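Local structure of periplasmic binding protein (Thermotoga lettingae TMO, 4RY8) at residues Q38-A41 / R42-V46; E65-T69 / Q70-A74; A219-S222 / D223-K226. The protein binds 5-methylthioribose and is probably the solute-binding component of a transporter for this sugar. All blocks are in the same frame, centred on the assembly; numbering follows the deposited sequence.

Contact 1 of 3, residues Q38-A41 / R42-V46; sequences QSMA and RELGV
Ala41 O is approached by three backbone amides at the end of helix 28-44, each through a weak, bent hydrogen bond. Gly45 N is 3.0 Å from Ala41 O, with Leu44 N and Val46 N slightly farther. Gly45 leaves the helix with a positive phi (83°), a value easily reached without a side chain. This is the C-terminal end of the helix in the beta-alpha-beta unit of strand 17-22, helix 28-44 and strand 47-52. Just before it the helical pattern holds: Arg42 N donates to Gln38 O over 2.9 Å with an N-H...O angle of 162°, and Glu43 N bonds Ser39 O, while Leu44 N, which also leans on Ala41 O, bonds Met40 O. Gln38 O also lies over the centre of the Arg42 guanidinium, 3.6 Å above its plane, because bends at chi2 and chi3 fold the arginine back along its own helix. NH1 ends beside Gln38 CB and NH2 beside Ser39 CA. The amide of Gln38 turns instead to Glu50.

On another side of the helix, Met40 crosses Glu43 at about a right angle. Its CG is placed beside the carbonyl carbon (chi1 -165°), and two further bends bring CE to 3.1 Å from Glu43 OE1, a tight methyl-to-carboxylate approach. Met40 CE lies 4.3 Å from Leu44 CD2, both residues facing helices 255-270 and 318-326, while Val46 CG2 packs against Ala41 CB. Ser39 OG bonds Tyr256 as well as Arg260, and Glu43 OE1 is salt-bridged to Arg260.

The chemistry is thus divided. Met40 and Leu44 give an apolar surface to the neighbouring helices, whereas Arg260 reaches both Ser39 and Glu43, and its positive charge probably keeps Glu43 ionised although a methyl group presses against it.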
loop_
_atom_site.group_PDB
_atom_site.type_symbol
_atom_site.label_atom_id
_atom_site.label_comp_id
_atom_site.label_asym_id
_atom_site.label_seq_id
_atom_site.Cartn_x
_atom_site.Cartn_y
_atom_site.Cartn_z
ATOM N N GLN C 38 1.486 29.709 0.488
ATOM C CA GLN C 38 1.251 31.151 0.275
ATOM C C GLN C 38 -0.048 31.447 -0.436
ATOM O O GLN C 38 -0.742 32.395 -0.061
ATOM C CB GLN C 38 2.409 31.784 -0.487
ATOM C CG GLN C 38 3.705 31.746 0.304
ATOM C CD GLN C 38 4.929 31.841 -0.573
ATOM O OE1 GLN C 38 4.873 31.581 -1.775
ATOM N NE2 GLN C 38 6.050 32.215 0.023
ATOM N N SER C 39 -0.402 30.644 -1.443
ATOM C CA SER C 39 -1.678 30.872 -2.109
ATOM C C SER C 39 -2.854 30.559 -1.180
ATOM O O SER C 39 -3.873 31.220 -1.302
ATOM C CB SER C 39 -1.815 30.111 -3.434
ATOM O OG SER C 39 -1.866 28.706 -3.246
ATOM N N MET C 40 -2.734 29.577 -0.264
ATOM C CA MET C 40 -3.845 29.296 0.661
ATOM C C MET C 40 -3.965 30.429 1.675
ATOM O O MET C 40 -5.071 30.868 1.974
ATOM C CB MET C 40 -3.733 27.940 1.390
ATOM C CG MET C 40 -5.017 27.462 2.067
ATOM S SD MET C 40 -6.287 26.763 0.963
ATOM C CE MET C 40 -7.438 28.102 0.721
ATOM N N ALA C 41 -2.837 30.894 2.212
ATOM C CA ALA C 41 -2.882 32.010 3.168
ATOM C C ALA C 41 -3.504 33.228 2.495
ATOM O O ALA C 41 -4.339 33.904 3.084
ATOM C CB ALA C 41 -1.495 32.331 3.697
ATOM N N ARG C 42 -3.108 33.495 1.250
ATOM C CA ARG C 42 -3.713 34.600 0.471
ATOM C C ARG C 42 -5.226 34.477 0.421
ATOM O O ARG C 42 -5.953 35.477 0.536
ATOM C CB ARG C 42 -3.192 34.617 -0.970
ATOM C CG ARG C 42 -2.902 36.000 -1.558
ATOM C CD ARG C 42 -1.418 36.118 -1.880
ATOM N NE ARG C 42 -1.030 35.062 -2.817
ATOM C CZ ARG C 42 0.167 34.475 -2.884
ATOM N NH1 ARG C 42 1.165 34.825 -2.073
ATOM N NH2 ARG C 42 0.359 33.514 -3.775
ATOM N N GLU C 43 -5.695 33.255 0.209
ATOM C CA GLU C 43 -7.114 32.980 0.083
ATOM C C GLU C 43 -7.933 33.150 1.362
ATOM O O GLU C 43 -9.101 33.558 1.296
ATOM C CB GLU C 43 -7.323 31.599 -0.542
ATOM C CG GLU C 43 -7.226 31.628 -2.069
ATOM C CD GLU C 43 -7.142 30.239 -2.672
ATOM O OE1 GLU C 43 -7.829 29.324 -2.146
ATOM O OE2 GLU C 43 -6.372 30.054 -3.652
ATOM N N LEU C 44 -7.340 32.874 2.522
ATOM C CA LEU C 44 -8.057 33.034 3.799
ATOM C C LEU C 44 -7.978 34.474 4.285
ATOM O O LEU C 44 -8.807 34.915 5.103
ATOM C CB LEU C 44 -7.490 32.104 4.868
ATOM C CG LEU C 44 -7.473 30.645 4.442
ATOM C CD1 LEU C 44 -6.618 29.846 5.413
ATOM C CD2 LEU C 44 -8.867 30.056 4.309
ATOM N N GLY C 45 -6.994 35.206 3.764
ATOM C CA GLY C 45 -6.723 36.563 4.202
ATOM C C GLY C 45 -5.874 36.562 5.456
ATOM O O GLY C 45 -5.752 37.588 6.114
ATOM N N VAL C 46 -5.302 35.415 5.804
ATOM C CA VAL C 46 -4.458 35.322 7.010
ATOM C C VAL C 46 -3.011 35.643 6.705
ATOM O O VAL C 46 -2.582 35.627 5.549
ATOM C CB VAL C 46 -4.487 33.913 7.705
ATOM C CG1 VAL C 46 -5.889 33.549 8.154
ATOM C CG2 VAL C 46 -3.861 32.832 6.825
#

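Contact 2 of 3, residues E65-T69 / Q70-A74; sequences ENFIT and QRVDA
Helix 57-69 closes as Arg71 swings to positive phi (47°), where Arg71 N bonds Ile68 O at 2.7 Å and Val72 N bonds Phe67 O, weakly, at 3.3 Å. Arg71 N stands well above the carbonyl plane of Ile68, whereas the weak bond from Val72 N is nearly straight at the hydrogen. Gln70 N still makes a regular helical bond to Asn66 O.

Among the side chains, Phe67 and Gln70 run side by side in the same direction, the ring and amide planes 66° apart. Gln70 OE1 comes to 3.7 Å from Phe67 CD1. Because CG of Gln70 is set beside its own backbone N, it presses on Asn66 O at 3.2 Å before the extended chain carries the amide onward past the ring.

This is a Schellman motif, with the apolar pairing often seen across its ends: Val72, the residue beyond the positive-phi position, sends CG1 to 4.0 Å from Phe67 CD1 and CG2 against Phe67 CB. The two residues continue together onto the parallel sheet, where both meet Leu49 and Phe67 also touches Ala19 and Val21; the cap belongs to the connection that runs from strand 47-52 through helix 57-69 to strand 74-78. With an alanine at Val72, a gap would probably open beside the Phe67 ring, where the valine methyls had packed against Phe67 and Leu49, leaving that side of the ring less held.

On the outer side Arg71 CG rests against Thr69 O. Thr69 turns back into the helix, where OG1 donates to Glu65 O over 3.1 Å; Thr69 N bonds the same oxygen from the opposite face of its carbonyl plane.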
loop_
_atom_site.group_PDB
_atom_site.type_symbol
_atom_site.label_atom_id
_atom_site.label_comp_id
_atom_site.label_asym_id
_atom_site.label_seq_id
_atom_site.Cartn_x
_atom_site.Cartn_y
_atom_site.Cartn_z
ATOM N N GLU C 65 10.753 28.557 18.967
ATOM C CA GLU C 65 10.776 29.427 20.126
ATOM C C GLU C 65 10.492 30.902 19.784
ATOM O O GLU C 65 9.731 31.553 20.505
ATOM C CB GLU C 65 12.113 29.191 20.849
ATOM C CG GLU C 65 12.712 30.291 21.676
ATOM C CD GLU C 65 14.185 29.987 21.952
ATOM O OE1 GLU C 65 14.969 30.942 22.111
ATOM O OE2 GLU C 65 14.573 28.789 21.976
ATOM N N ASN C 66 11.048 31.428 18.691
ATOM C CA ASN C 66 10.735 32.826 18.315
ATOM C C ASN C 66 9.241 32.929 18.078
ATOM O O ASN C 66 8.616 33.882 18.529
ATOM C CB ASN C 66 11.474 33.288 17.039
ATOM C CG ASN C 66 12.987 33.334 17.216
ATOM O OD1 ASN C 66 13.747 33.360 16.239
ATOM N ND2 ASN C 66 13.431 33.327 18.467
ATOM N N PHE C 67 8.662 31.946 17.388
ATOM C CA PHE C 67 7.229 32.019 17.093
ATOM C C PHE C 67 6.360 31.848 18.344
ATOM O O PHE C 67 5.270 32.449 18.436
ATOM C CB PHE C 67 6.848 31.062 15.960
ATOM C CG PHE C 67 7.369 31.503 14.622
ATOM C CD1 PHE C 67 7.085 32.779 14.143
ATOM C CD2 PHE C 67 8.167 30.671 13.854
ATOM C CE1 PHE C 67 7.565 33.203 12.922
ATOM C CE2 PHE C 67 8.654 31.091 12.631
ATOM C CZ PHE C 67 8.360 32.360 12.173
ATOM N N ILE C 68 6.847 31.064 19.314
ATOM C CA ILE C 68 6.154 30.925 20.610
ATOM C C ILE C 68 6.096 32.279 21.319
ATOM O O ILE C 68 5.010 32.763 21.691
ATOM C CB ILE C 68 6.795 29.848 21.517
ATOM C CG1 ILE C 68 6.494 28.464 20.950
ATOM C CG2 ILE C 68 6.219 29.930 22.919
ATOM C CD1 ILE C 68 7.270 27.309 21.556
ATOM N N THR C 69 7.260 32.903 21.453
ATOM C CA THR C 69 7.376 34.247 22.032
ATOM C C THR C 69 6.448 35.248 21.356
ATOM O O THR C 69 5.748 35.992 22.031
ATOM C CB THR C 69 8.814 34.745 21.920
ATOM O OG1 THR C 69 9.658 33.820 22.610
ATOM C CG2 THR C 69 8.961 36.144 22.537
ATOM N N GLN C 70 6.434 35.252 20.025
ATOM C CA GLN C 70 5.504 36.111 19.272
ATOM C C GLN C 70 4.014 35.731 19.473
ATOM O O GLN C 70 3.120 36.461 19.007
ATOM C CB GLN C 70 5.858 36.075 17.780
ATOM C CG GLN C 70 7.259 36.607 17.446
ATOM C CD GLN C 70 7.631 36.363 15.994
ATOM O OE1 GLN C 70 6.757 36.368 15.120
ATOM N NE2 GLN C 70 8.923 36.127 15.724
ATOM N N ARG C 71 3.753 34.596 20.140
ATOM C CA ARG C 71 2.400 34.088 20.349
ATOM C C ARG C 71 1.607 34.118 19.030
ATOM O O ARG C 71 0.541 34.718 18.948
ATOM C CB ARG C 71 1.616 34.898 21.396
ATOM C CG ARG C 71 2.383 35.378 22.624
ATOM C CD ARG C 71 1.796 36.711 23.093
ATOM N NE ARG C 71 2.306 37.161 24.382
ATOM C CZ ARG C 71 1.960 38.309 24.968
ATOM N NH1 ARG C 71 1.090 39.128 24.380
ATOM N NH2 ARG C 71 2.477 38.639 26.150
ATOM N N VAL C 72 2.146 33.491 17.996
ATOM C CA VAL C 72 1.353 33.227 16.784
ATOM C C VAL C 72 0.162 32.334 17.169
ATOM O O VAL C 72 0.181 31.654 18.198
ATOM C CB VAL C 72 2.200 32.544 15.682
ATOM C CG1 VAL C 72 3.347 33.456 15.249
ATOM C CG2 VAL C 72 2.749 31.189 16.146
ATOM N N ASP C 73 -0.879 32.382 16.350
ATOM C CA ASP C 73 -2.033 31.553 16.539
ATOM C C ASP C 73 -1.741 30.041 16.320
ATOM O O ASP C 73 -2.295 29.164 17.004
ATOM C CB ASP C 73 -3.153 32.060 15.611
ATOM C CG ASP C 73 -3.571 33.469 15.940
ATOM O OD1 ASP C 73 -2.960 34.443 15.435
ATOM O OD2 ASP C 73 -4.496 33.602 16.756
ATOM N N ALA C 74 -0.868 29.725 15.373
ATOM C CA ALA C 74 -0.498 28.336 15.145
ATOM C C ALA C 74 0.857 28.197 14.491
ATOM O O ALA C 74 1.309 29.102 13.788
ATOM C CB ALA C 74 -1.558 27.662 14.265
#

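Contact 3 of 3, residues A219-S222 / D223-K226; sequences AGKS and DQFK
Lys221 and Gln224 are joined by the one backbone hydrogen bond between 219-222 and 223-226: Gln224 N donates to Lys221 O over 3.0 Å with an N-H...O angle of 151°. The donor stands above the carbonyl plane, not on a lone pair. Asp223 N is equally near this oxygen but points too poorly to bond to it.

Other polar contacts are less favourable. Ser222 O and Phe225 O, both acceptors, are brought to 3.2 Å from each other, and Ser222 N is buried without a partner.

There are two van der Waals contacts. Lys221 and Gln224 meet through the lysine's methylene groups and the glutamine amide: CD of Lys221 is 3.8 Å from Gln224 OE1, and CG is 4.0 Å from NE2. Both chains start beside their own backbone N and run out extended. Phe225 meets Lys221 O with the edge of its ring; CD2 is 3.8 Å from Lys221 O, which lies near the ring plane. The buried ring packs on Met188, Met192 and Ile216, pinning the loop to helices 180-194 and 206-219, while Ser222 touches Met217 and Pro246.

Ser222 and Asp223 occupy the central positions of a type I beta turn. It follows directly on the Schellman motif in which Gly220 ends helix 206-219, and leads into strand 226-230, where Lys226 pairs with Val201: a compact helix-to-strand connection of the kind that links successive beta-alpha units in the alpha/beta lobes of periplasmic binding proteins.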
loop_
_atom_site.group_PDB
_atom_site.type_symbol
_atom_site.label_atom_id
_atom_site.label_comp_id
_atom_site.label_asym_id
_atom_site.label_seq_id
_atom_site.Cartn_x
_atom_site.Cartn_y
_atom_site.Cartn_z
ATOM N N ALA C 219 27.129 9.491 -18.460
ATOM C CA ALA C 219 27.920 8.306 -18.753
ATOM C C ALA C 219 27.495 7.617 -20.043
ATOM O O ALA C 219 28.239 6.797 -20.553
ATOM C CB ALA C 219 27.895 7.329 -17.601
ATOM N N GLY C 220 26.329 7.963 -20.580
ATOM C CA GLY C 220 25.867 7.405 -21.860
ATOM C C GLY C 220 25.173 6.066 -21.653
ATOM O O GLY C 220 24.984 5.317 -22.605
ATOM N N LYS C 221 24.780 5.792 -20.409
ATOM C CA LYS C 221 24.244 4.484 -20.000
ATOM C C LYS C 221 22.730 4.425 -19.809
ATOM O O LYS C 221 22.201 3.584 -19.034
ATOM C CB LYS C 221 24.886 4.073 -18.711
ATOM C CG LYS C 221 26.380 3.958 -18.785
ATOM C CD LYS C 221 26.921 3.197 -17.591
ATOM C CE LYS C 221 28.430 3.060 -17.685
ATOM N NZ LYS C 221 28.977 2.472 -16.441
ATOM N N SER C 222 22.009 5.279 -20.510
ATOM C CA SER C 222 20.567 5.313 -20.322
ATOM C C SER C 222 19.877 3.967 -20.543
ATOM O O SER C 222 18.837 3.710 -19.942
ATOM C CB SER C 222 19.939 6.388 -21.199
ATOM O OG SER C 222 20.195 7.671 -20.653
ATOM N N ASP C 223 20.430 3.106 -21.396
ATOM C CA ASP C 223 19.744 1.849 -21.708
ATOM C C ASP C 223 20.142 0.683 -20.810
ATOM O O ASP C 223 19.553 -0.379 -20.915
ATOM C CB ASP C 223 19.864 1.505 -23.211
ATOM C CG ASP C 223 21.242 1.010 -23.609
ATOM O OD1 ASP C 223 22.168 1.008 -22.773
ATOM O OD2 ASP C 223 21.395 0.622 -24.782
ATOM N N GLN C 224 21.134 0.881 -19.938
ATOM C CA GLN C 224 21.547 -0.119 -18.952
ATOM C C GLN C 224 20.867 0.086 -17.586
ATOM O O GLN C 224 21.073 -0.703 -16.658
ATOM C CB GLN C 224 23.056 -0.052 -18.729
ATOM C CG GLN C 224 23.892 -0.184 -19.998
ATOM C CD GLN C 224 25.380 0.004 -19.736
ATOM O OE1 GLN C 224 25.872 -0.251 -18.630
ATOM N NE2 GLN C 224 26.107 0.460 -20.755
ATOM N N PHE C 225 20.066 1.143 -17.463
ATOM C CA PHE C 225 19.420 1.488 -16.210
ATOM C C PHE C 225 17.944 1.816 -16.351
ATOM O O PHE C 225 17.475 2.273 -17.405
ATOM C CB PHE C 225 20.125 2.691 -15.594
ATOM C CG PHE C 225 21.378 2.340 -14.853
ATOM C CD1 PHE C 225 21.313 1.891 -13.542
ATOM C CD2 PHE C 225 22.621 2.460 -15.453
ATOM C CE1 PHE C 225 22.457 1.551 -12.844
ATOM C CE2 PHE C 225 23.775 2.113 -14.743
ATOM C CZ PHE C 225 23.690 1.653 -13.458
ATOM N N LYS C 226 17.221 1.574 -15.264
ATOM C CA LYS C 226 15.857 2.052 -15.125
ATOM C C LYS C 226 15.752 2.691 -13.756
ATOM O O LYS C 226 16.238 2.137 -12.792
ATOM C CB LYS C 226 14.874 0.895 -15.304
ATOM C CG LYS C 226 14.735 0.459 -16.753
ATOM C CD LYS C 226 13.413 -0.248 -16.949
ATOM C CE LYS C 226 13.370 -1.002 -18.263
ATOM N NZ LYS C 226 12.015 -1.605 -18.434
#

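All three contacts are helix-to-strand connections, in series along the chain. Contacts 1 and 2 end successive helices on opposite faces of the parallel sheet that includes strands 47-52 and 74-78; their centres are about 19 Å apart and their nearest atoms about 8 Å, without touching. Contact 3 belongs to the other sheet, on the opposite side of the chain's centre, its own centre about 44 Å from that of contact 1 and about 50 Å from that of contact 2. None includes a residue of the 5-methylthioribose pocket, yet the attached elements lead there: helix 28-44 starts at the pocket's Phe29 and Phe30, strand 74-78 is followed by His79, and strand 226-230 by Asp231.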